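Uncharacterized protein (Legionella pneumophila subsp. pneumophila, PDB 4WRP) is of unknown function but is probably an effector protein, of which this chain is the C-terminal DUF5617 helical domain. Local coordinates at residues I2-W13 against R61-H71. Numbering follows the deposited sequence.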
loop_
_atom_site.group_PDB
_atom_site.type_symbol
_atom_site.label_atom_id
_atom_site.label_comp_id
_atom_site.label_asym_id
_atom_site.label_seq_id
_atom_site.Cartn_x
_atom_site.Cartn_y
_atom_site.Cartn_z
ATOM N N ILE A 2 -10.008 14.809 1.931
ATOM C CA ILE A 2 -10.499 13.449 2.092
ATOM C C ILE A 2 -10.340 12.717 0.780
ATOM O O ILE A 2 -10.948 13.113 -0.186
ATOM C CB ILE A 2 -11.995 13.491 2.492
ATOM C CG1 ILE A 2 -12.186 14.367 3.739
ATOM C CG2 ILE A 2 -12.555 12.089 2.714
ATOM C CD1 ILE A 2 -11.490 13.849 4.973
ATOM N N PRO A 3 -9.545 11.640 0.751
ATOM C CA PRO A 3 -9.398 10.914 -0.503
ATOM C C PRO A 3 -10.717 10.234 -0.980
ATOM O O PRO A 3 -11.387 9.542 -0.211
ATOM C CB PRO A 3 -8.305 9.897 -0.197
ATOM C CG PRO A 3 -8.341 9.692 1.277
ATOM C CD PRO A 3 -8.711 11.054 1.818
ATOM N N GLY A 4 -11.065 10.490 -2.249
ATOM C CA GLY A 4 -12.332 10.130 -2.855
ATOM C C GLY A 4 -12.346 8.856 -3.637
ATOM O O GLY A 4 -13.361 8.534 -4.231
ATOM N N ASN A 5 -11.244 8.094 -3.601
ATOM C CA ASN A 5 -11.113 6.768 -4.252
ATOM C C ASN A 5 -9.829 6.131 -3.707
ATOM O O ASN A 5 -9.010 6.803 -3.035
ATOM C CB ASN A 5 -11.069 6.876 -5.805
ATOM C CG ASN A 5 -10.047 7.912 -6.280
ATOM O OD1 ASN A 5 -8.846 7.720 -6.126
ATOM N ND2 ASN A 5 -10.530 9.040 -6.782
ATOM N N PHE A 6 -9.661 4.855 -4.020
ATOM C CA PHE A 6 -8.580 4.087 -3.484
ATOM C C PHE A 6 -7.205 4.608 -3.934
ATOM O O PHE A 6 -6.264 4.679 -3.128
ATOM C CB PHE A 6 -8.789 2.629 -3.833
ATOM C CG PHE A 6 -7.795 1.730 -3.215
ATOM C CD1 PHE A 6 -7.898 1.392 -1.873
ATOM C CD2 PHE A 6 -6.767 1.207 -3.949
ATOM C CE1 PHE A 6 -6.972 0.520 -1.300
ATOM C CE2 PHE A 6 -5.837 0.343 -3.373
ATOM C CZ PHE A 6 -5.935 0.008 -2.047
ATOM N N ALA A 7 -7.084 5.006 -5.186
ATOM C CA ALA A 7 -5.788 5.541 -5.667
ATOM C C ALA A 7 -5.417 6.829 -4.943
ATOM O O ALA A 7 -4.273 7.049 -4.622
ATOM C CB ALA A 7 -5.809 5.741 -7.192
ATOM N N ALA A 8 -6.391 7.682 -4.666
ATOM C CA ALA A 8 -6.129 8.927 -3.917
ATOM C C ALA A 8 -5.716 8.627 -2.483
ATOM O O ALA A 8 -4.795 9.285 -1.958
ATOM C CB ALA A 8 -7.326 9.851 -3.933
ATOM N N TYR A 9 -6.348 7.632 -1.846
ATOM C CA TYR A 9 -5.862 7.200 -0.515
ATOM C C TYR A 9 -4.381 6.713 -0.599
ATOM O O TYR A 9 -3.560 7.028 0.246
ATOM C CB TYR A 9 -6.760 6.119 0.096
ATOM C CG TYR A 9 -6.193 5.624 1.399
ATOM C CD1 TYR A 9 -5.229 4.625 1.425
ATOM C CD2 TYR A 9 -6.614 6.154 2.623
ATOM C CE1 TYR A 9 -4.681 4.178 2.618
ATOM C CE2 TYR A 9 -6.071 5.705 3.838
ATOM C CZ TYR A 9 -5.107 4.715 3.822
ATOM O OH TYR A 9 -4.555 4.253 4.975
ATOM N N HIS A 10 -4.072 5.949 -1.641
ATOM C CA HIS A 10 -2.737 5.428 -1.825
ATOM C C HIS A 10 -1.722 6.512 -2.061
ATOM O O HIS A 10 -0.638 6.409 -1.566
ATOM C CB HIS A 10 -2.697 4.333 -2.911
ATOM C CG HIS A 10 -1.357 3.726 -3.083
ATOM N ND1 HIS A 10 -0.740 2.990 -2.098
ATOM C CD2 HIS A 10 -0.475 3.789 -4.115
ATOM C CE1 HIS A 10 0.459 2.628 -2.516
ATOM N NE2 HIS A 10 0.636 3.093 -3.739
ATOM N N GLU A 11 -2.077 7.564 -2.776
ATOM C CA GLU A 11 -1.135 8.687 -2.929
ATOM C C GLU A 11 -0.796 9.340 -1.567
ATOM O O GLU A 11 0.359 9.616 -1.262
ATOM C CB GLU A 11 -1.695 9.728 -3.880
ATOM C CG GLU A 11 -0.692 10.825 -4.085
ATOM C CD GLU A 11 0.722 10.263 -4.267
ATOM O OE1 GLU A 11 1.631 10.682 -3.501
ATOM O OE2 GLU A 11 0.905 9.356 -5.139
ATOM N N LEU A 12 -1.805 9.555 -0.729
ATOM C CA LEU A 12 -1.561 10.087 0.622
ATOM C C LEU A 12 -0.679 9.130 1.384
ATOM O O LEU A 12 0.280 9.541 2.062
ATOM C CB LEU A 12 -2.859 10.263 1.432
ATOM C CG LEU A 12 -3.897 11.285 1.034
ATOM C CD1 LEU A 12 -4.892 11.336 2.188
ATOM C CD2 LEU A 12 -3.282 12.674 0.724
ATOM N N TRP A 13 -0.986 7.832 1.278
ATOM C CA TRP A 13 -0.206 6.830 1.970
ATOM C C TRP A 13 1.260 6.835 1.517
ATOM O O TRP A 13 2.191 6.673 2.337
ATOM C CB TRP A 13 -0.811 5.451 1.788
ATOM C CG TRP A 13 -0.093 4.398 2.514
ATOM C CD1 TRP A 13 -0.402 3.881 3.750
ATOM C CD2 TRP A 13 1.053 3.654 2.048
ATOM N NE1 TRP A 13 0.493 2.902 4.078
ATOM C CE2 TRP A 13 1.394 2.744 3.057
ATOM C CE3 TRP A 13 1.818 3.684 0.872
ATOM C CZ2 TRP A 13 2.469 1.886 2.944
ATOM C CZ3 TRP A 13 2.893 2.825 0.768
ATOM C CH2 TRP A 13 3.205 1.941 1.784
ATOM N N ARG A 61 -4.657 10.077 11.178
ATOM C CA ARG A 61 -5.836 10.441 10.414
ATOM C C ARG A 61 -6.157 9.455 9.270
ATOM O O ARG A 61 -7.326 9.175 8.998
ATOM C CB ARG A 61 -5.641 11.853 9.836
ATOM C CG ARG A 61 -6.880 12.393 9.159
ATOM C CD ARG A 61 -6.898 13.910 9.064
ATOM N NE ARG A 61 -7.833 14.365 8.028
ATOM C CZ ARG A 61 -8.111 15.638 7.762
ATOM N NH1 ARG A 61 -8.961 15.931 6.789
ATOM N NH2 ARG A 61 -7.544 16.623 8.461
ATOM N N ILE A 62 -5.139 8.908 8.619
ATOM C CA ILE A 62 -5.416 8.001 7.503
ATOM C C ILE A 62 -6.112 6.709 7.908
ATOM O O ILE A 62 -6.796 6.120 7.089
ATOM C CB ILE A 62 -4.173 7.707 6.638
ATOM C CG1 ILE A 62 -3.149 6.860 7.393
ATOM C CG2 ILE A 62 -3.588 9.021 6.146
ATOM C CD1 ILE A 62 -1.889 6.611 6.582
ATOM N N PHE A 63 -5.996 6.296 9.168
ATOM C CA PHE A 63 -6.600 5.033 9.602
ATOM C C PHE A 63 -8.117 5.139 9.730
ATOM O O PHE A 63 -8.801 4.125 9.807
ATOM C CB PHE A 63 -5.974 4.512 10.929
ATOM C CG PHE A 63 -4.526 4.154 10.784
ATOM C CD1 PHE A 63 -3.548 5.128 10.898
ATOM C CD2 PHE A 63 -4.149 2.874 10.452
ATOM C CE1 PHE A 63 -2.187 4.805 10.696
ATOM C CE2 PHE A 63 -2.822 2.548 10.224
ATOM C CZ PHE A 63 -1.835 3.508 10.372
ATOM N N THR A 64 -8.642 6.352 9.779
ATOM C CA THR A 64 -10.089 6.541 9.846
ATOM C C THR A 64 -10.716 6.567 8.439
ATOM O O THR A 64 -11.898 6.357 8.318
ATOM C CB THR A 64 -10.472 7.858 10.574
ATOM O OG1 THR A 64 -10.089 8.993 9.755
ATOM C CG2 THR A 64 -9.805 7.947 11.951
ATOM N N PHE A 65 -9.937 6.801 7.384
ATOM C CA PHE A 65 -10.509 6.874 6.058
ATOM C C PHE A 65 -11.108 5.518 5.615
ATOM O O PHE A 65 -10.659 4.420 6.020
ATOM C CB PHE A 65 -9.511 7.402 5.017
ATOM C CG PHE A 65 -9.015 8.809 5.270
ATOM C CD1 PHE A 65 -9.783 9.760 5.956
ATOM C CD2 PHE A 65 -7.782 9.193 4.782
ATOM C CE1 PHE A 65 -9.315 11.062 6.141
ATOM C CE2 PHE A 65 -7.319 10.491 4.965
ATOM C CZ PHE A 65 -8.085 11.431 5.635
ATOM N N HIS A 66 -12.149 5.615 4.792
ATOM C CA HIS A 66 -12.871 4.435 4.324
ATOM C C HIS A 66 -11.939 3.406 3.662
ATOM O O HIS A 66 -12.074 2.213 3.854
ATOM C CB HIS A 66 -13.884 4.875 3.311
ATOM C CG HIS A 66 -14.649 3.757 2.717
ATOM N ND1 HIS A 66 -15.534 2.997 3.454
ATOM C CD2 HIS A 66 -14.677 3.270 1.460
ATOM C CE1 HIS A 66 -16.088 2.102 2.662
ATOM N NE2 HIS A 66 -15.592 2.254 1.451
ATOM N N TRP A 67 -10.983 3.911 2.891
ATOM C CA TRP A 67 -10.100 3.080 2.111
ATOM C C TRP A 67 -9.058 2.342 2.906
ATOM O O TRP A 67 -8.412 1.459 2.370
ATOM C CB TRP A 67 -9.385 3.936 1.089
ATOM C CG TRP A 67 -10.324 4.805 0.380
ATOM C CD1 TRP A 67 -10.469 6.156 0.520
ATOM C CD2 TRP A 67 -11.290 4.386 -0.554
ATOM N NE1 TRP A 67 -11.459 6.604 -0.301
ATOM C CE2 TRP A 67 -11.971 5.530 -0.988
ATOM C CE3 TRP A 67 -11.621 3.138 -1.108
ATOM C CZ2 TRP A 67 -12.988 5.469 -1.925
ATOM C CZ3 TRP A 67 -12.608 3.074 -2.017
ATOM C CH2 TRP A 67 -13.297 4.234 -2.422
ATOM N N ASN A 68 -8.874 2.728 4.159
ATOM C CA ASN A 68 -7.833 2.163 4.982
ATOM C C ASN A 68 -7.946 0.656 5.114
ATOM O O ASN A 68 -6.957 -0.044 5.027
ATOM C CB ASN A 68 -7.816 2.798 6.367
ATOM C CG ASN A 68 -6.825 2.140 7.291
ATOM O OD1 ASN A 68 -7.188 1.336 8.141
ATOM N ND2 ASN A 68 -5.575 2.509 7.158
ATOM N N ARG A 69 -9.147 0.172 5.317
ATOM C CA ARG A 69 -9.326 -1.228 5.562
ATOM C C ARG A 69 -8.789 -2.081 4.419
ATOM O O ARG A 69 -8.020 -3.013 4.648
ATOM C CB ARG A 69 -10.787 -1.551 5.822
ATOM C CG ARG A 69 -10.943 -2.996 6.232
ATOM C CD ARG A 69 -12.396 -3.254 6.526
ATOM N NE ARG A 69 -12.795 -4.620 6.191
ATOM C CZ ARG A 69 -13.404 -5.457 7.026
ATOM N NH1 ARG A 69 -13.748 -6.669 6.605
ATOM N NH2 ARG A 69 -13.698 -5.076 8.262
ATOM N N HIS A 70 -9.165 -1.769 3.184
ATOM C CA HIS A 70 -8.714 -2.566 2.095
ATOM C C HIS A 70 -7.219 -2.305 1.836
ATOM O O HIS A 70 -6.491 -3.203 1.453
ATOM C CB HIS A 70 -9.468 -2.240 0.833
ATOM C CG HIS A 70 -9.042 -3.065 -0.330
ATOM N ND1 HIS A 70 -9.344 -4.406 -0.436
ATOM C CD2 HIS A 70 -8.321 -2.750 -1.428
ATOM C CE1 HIS A 70 -8.851 -4.875 -1.567
ATOM N NE2 HIS A 70 -8.207 -3.895 -2.175
ATOM N N HIS A 71 -6.769 -1.078 2.072
ATOM C CA HIS A 71 -5.362 -0.761 1.818
ATOM C C HIS A 71 -4.447 -1.534 2.763
ATOM O O HIS A 71 -3.467 -2.111 2.340
ATOM C CB HIS A 71 -5.140 0.705 1.934
ATOM C CG HIS A 71 -3.818 1.144 1.418
ATOM N ND1 HIS A 71 -2.704 1.189 2.216
ATOM C CD2 HIS A 71 -3.422 1.580 0.199
ATOM C CE1 HIS A 71 -1.668 1.602 1.513
ATOM N NE2 HIS A 71 -2.082 1.864 0.289
#
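An aromatic cluster between the N-terminal half of helix 6-21 (Phe6 to Trp13) and the start of helix 68-83 centres on His71, a knob set in the hole formed by Phe6, Tyr9, His10 and Trp13. Tyr9 brings its edge to one face of the imidazole, CE1 lying 3.4 Å from His71 CG with the planes at 61°. His71 in turn points its own edge at the indole of Trp13, where CE1 comes within 3.4 Å of Trp13 CG. Hydrogen bonds at both nitrogens hold the orientation of the ring: His71 NE2 meets His10 ND1 at 3.0 Å, nearly straight at 164° with either nitrogen a possible donor, while ND1 bonds to the hydroxyl of Tyr48 on helix 34-49. That same hydroxyl reaches Tyr9 OH, which also accepts an almost linear bond from Asn68 ND2 at 3.0 Å, in the plane of the amide.

Nearer the N-terminus, Trp67 lies flat against the start of helix 6-21, with Phe6 N above the centre of its ring system and Asn5 C on the same face toward the rim. With CG anti to the carbonyl carbon, the indole is laid over Asn5 and Phe6, and its NE1 donates to Pro3 O over 2.9 Å, the acceptor close to the ring plane but the donor well above the carbonyl plane. Pro3 then covers Phe65 by a CH-pi contact, CD 3.8 Å from the ring centroid and 23° off its normal; Arg61 O sits over the opposite face. Asn5 caps the helix through OD1, which accepts from Ala8 N. The loops before the two helices thus add the Trp67-Pro3-Phe65 contacts to a single knob-in-hole, His71, inside an aromatic cluster that joins two helices of this all-helical domain.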